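Local coordinates for DNA-damage inducible protein DDI1-like protein (Leishmania major, PDB 5YQ8) that probably acts as an aspartic protease of the DDI1 family, the chain being its retropepsin-like domain, which forms a two-chain assembly, at residues L6-T11 / V17-D22. Sequence-based numbering, arbitrary orientation.
Sequences LYVPCT and VKAFVD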
loop_
_atom_site.group_PDB
_atom_site.type_symbol
_atom_site.label_atom_id
_atom_site.label_comp_id
_atom_site.label_asym_id
_atom_site.label_seq_id
_atom_site.Cartn_x
_atom_site.Cartn_y
_atom_site.Cartn_z
ATOM N N LEU A 6 -5.074 6.824 -0.028
ATOM C CA LEU A 6 -4.373 7.624 -1.070
ATOM C C LEU A 6 -4.983 7.364 -2.443
ATOM O O LEU A 6 -4.920 6.250 -2.937
ATOM C CB LEU A 6 -2.869 7.293 -1.158
ATOM C CG LEU A 6 -2.090 7.429 0.135
ATOM C CD1 LEU A 6 -0.572 7.223 -0.094
ATOM C CD2 LEU A 6 -2.374 8.820 0.776
ATOM N N TYR A 7 -5.579 8.403 -3.025
ATOM C CA TYR A 7 -6.018 8.401 -4.424
ATOM C C TYR A 7 -5.433 9.582 -5.184
ATOM O O TYR A 7 -5.271 10.629 -4.644
ATOM C CB TYR A 7 -7.528 8.445 -4.518
ATOM C CG TYR A 7 -8.208 7.194 -4.044
ATOM C CD1 TYR A 7 -8.411 6.928 -2.664
ATOM C CD2 TYR A 7 -8.753 6.311 -4.962
ATOM C CE1 TYR A 7 -9.029 5.771 -2.265
ATOM C CE2 TYR A 7 -9.414 5.164 -4.549
ATOM C CZ TYR A 7 -9.522 4.888 -3.231
ATOM O OH TYR A 7 -10.188 3.777 -2.939
ATOM N N VAL A 8 -5.070 9.364 -6.424
ATOM C CA VAL A 8 -4.759 10.409 -7.351
ATOM C C VAL A 8 -5.702 10.408 -8.538
ATOM O O VAL A 8 -6.156 9.343 -8.988
ATOM C CB VAL A 8 -3.327 10.309 -7.804
ATOM C CG1 VAL A 8 -2.389 10.642 -6.652
ATOM C CG2 VAL A 8 -3.020 8.941 -8.441
ATOM N N PRO A 9 -6.000 11.616 -9.062
ATOM C CA PRO A 9 -6.734 11.646 -10.332
ATOM C C PRO A 9 -5.806 11.468 -11.547
ATOM O O PRO A 9 -4.613 11.660 -11.464
ATOM C CB PRO A 9 -7.371 13.008 -10.322
ATOM C CG PRO A 9 -6.309 13.861 -9.547
ATOM C CD PRO A 9 -5.705 12.968 -8.540
ATOM N N CYS A 10 -6.375 11.057 -12.662
ATOM C CA CYS A 10 -5.695 10.926 -13.934
ATOM C C CYS A 10 -6.725 10.732 -15.041
ATOM O O CYS A 10 -7.903 10.577 -14.777
ATOM C CB CYS A 10 -4.765 9.690 -13.918
ATOM S SG CYS A 10 -5.527 8.055 -13.631
ATOM N N THR A 11 -6.269 10.658 -16.289
ATOM C CA THR A 11 -7.168 10.445 -17.439
ATOM C C THR A 11 -6.617 9.340 -18.355
ATOM O O THR A 11 -5.443 9.306 -18.639
ATOM C CB THR A 11 -7.347 11.747 -18.286
ATOM O OG1 THR A 11 -6.089 12.180 -18.835
ATOM C CG2 THR A 11 -7.896 12.850 -17.469
ATOM N N VAL A 17 -10.424 9.522 -14.297
ATOM C CA VAL A 17 -10.461 8.390 -13.388
ATOM C C VAL A 17 -9.624 8.648 -12.155
ATOM O O VAL A 17 -8.592 9.367 -12.245
ATOM C CB VAL A 17 -10.010 7.097 -14.097
ATOM C CG1 VAL A 17 -11.080 6.568 -15.067
ATOM C CG2 VAL A 17 -8.779 7.333 -14.897
ATOM N N LYS A 18 -10.074 8.141 -11.007
ATOM C CA LYS A 18 -9.280 8.193 -9.821
ATOM C C LYS A 18 -8.632 6.832 -9.518
ATOM O O LYS A 18 -9.240 5.789 -9.735
ATOM C CB LYS A 18 -10.076 8.686 -8.626
ATOM C CG LYS A 18 -11.036 7.719 -7.965
ATOM C CD LYS A 18 -11.302 8.152 -6.540
ATOM C CE LYS A 18 -12.401 7.293 -5.961
ATOM N NZ LYS A 18 -13.706 7.382 -6.713
ATOM N N ALA A 19 -7.385 6.878 -9.056
ATOM C CA ALA A 19 -6.532 5.697 -8.940
ATOM C C ALA A 19 -6.052 5.561 -7.501
ATOM O O ALA A 19 -5.494 6.488 -6.962
ATOM C CB ALA A 19 -5.314 5.804 -9.875
ATOM N N PHE A 20 -6.262 4.397 -6.920
ATOM C CA PHE A 20 -5.745 4.046 -5.577
ATOM C C PHE A 20 -4.272 3.659 -5.576
ATOM O O PHE A 20 -3.882 2.851 -6.399
ATOM C CB PHE A 20 -6.534 2.879 -5.071
ATOM C CG PHE A 20 -6.247 2.491 -3.638
ATOM C CD1 PHE A 20 -6.621 3.320 -2.602
ATOM C CD2 PHE A 20 -5.666 1.242 -3.329
ATOM C CE1 PHE A 20 -6.442 2.918 -1.287
ATOM C CE2 PHE A 20 -5.441 0.878 -2.024
ATOM C CZ PHE A 20 -5.810 1.725 -0.996
ATOM N N VAL A 21 -3.501 4.261 -4.684
ATOM C CA VAL A 21 -2.044 4.095 -4.656
ATOM C C VAL A 21 -1.674 3.158 -3.505
ATOM O O VAL A 21 -1.655 3.601 -2.339
ATOM C CB VAL A 21 -1.323 5.427 -4.469
ATOM C CG1 VAL A 21 0.182 5.208 -4.294
ATOM C CG2 VAL A 21 -1.632 6.408 -5.625
ATOM N N ASP A 22 -1.380 1.905 -3.837
ATOM C CA ASP A 22 -1.305 0.770 -2.868
ATOM C C ASP A 22 0.044 0.135 -2.908
ATOM O O ASP A 22 0.308 -0.641 -3.787
ATOM C CB ASP A 22 -2.358 -0.275 -3.250
ATOM C CG ASP A 22 -2.573 -1.350 -2.214
ATOM O OD1 ASP A 22 -1.798 -1.436 -1.242
ATOM O OD2 ASP A 22 -3.537 -2.145 -2.430
#
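Residues 6-11 and 17-22 pair as the antiparallel arms of a beta hairpin, the N-to-C directions of the short strand segments 143° apart, with Val8-Ala19 and Cys10-Val17 as hydrogen-bonded pairs and Tyr7-Phe20 and Pro9-Lys18 as non-hydrogen-bonded ones. Ala19 N and Val8 O stand 2.8 Å apart, and Val8 N returns the bond to Ala19 O. A further bond, Val21 N to Leu6 O at 3.0 Å, carries the pairing almost to Asp22. On the Tyr7 face, the phenol lies across the second strand: Phe20 CD1 sits over one side of its ring near the rim, 3.4 Å from Tyr7 CZ, with the two ring planes at 55°. With Phe20 CG anti to the backbone N (chi1 -173°), that ring also reaches Leu6 O, which lies 3.4 Å from Phe20 CD1. The Lys18 methylenes pass obliquely across the same phenol, Lys18 CD 3.5 Å from Tyr7 CD2, while the ammonium goes on to the carbonyl of Leu126. On the face of Val8 and Ala19, Cys10 SG rests against Val17 CG2 at 3.6 Å; Val8 CG2 also touches Val21 CG2 at 4.0 Å. Apolar packing on both faces and paired amides thus probably help to hold the strand that leads into Asp22, the likely catalytic aspartate, which faces Asp22 of the second subunit, as in retropepsin dimers.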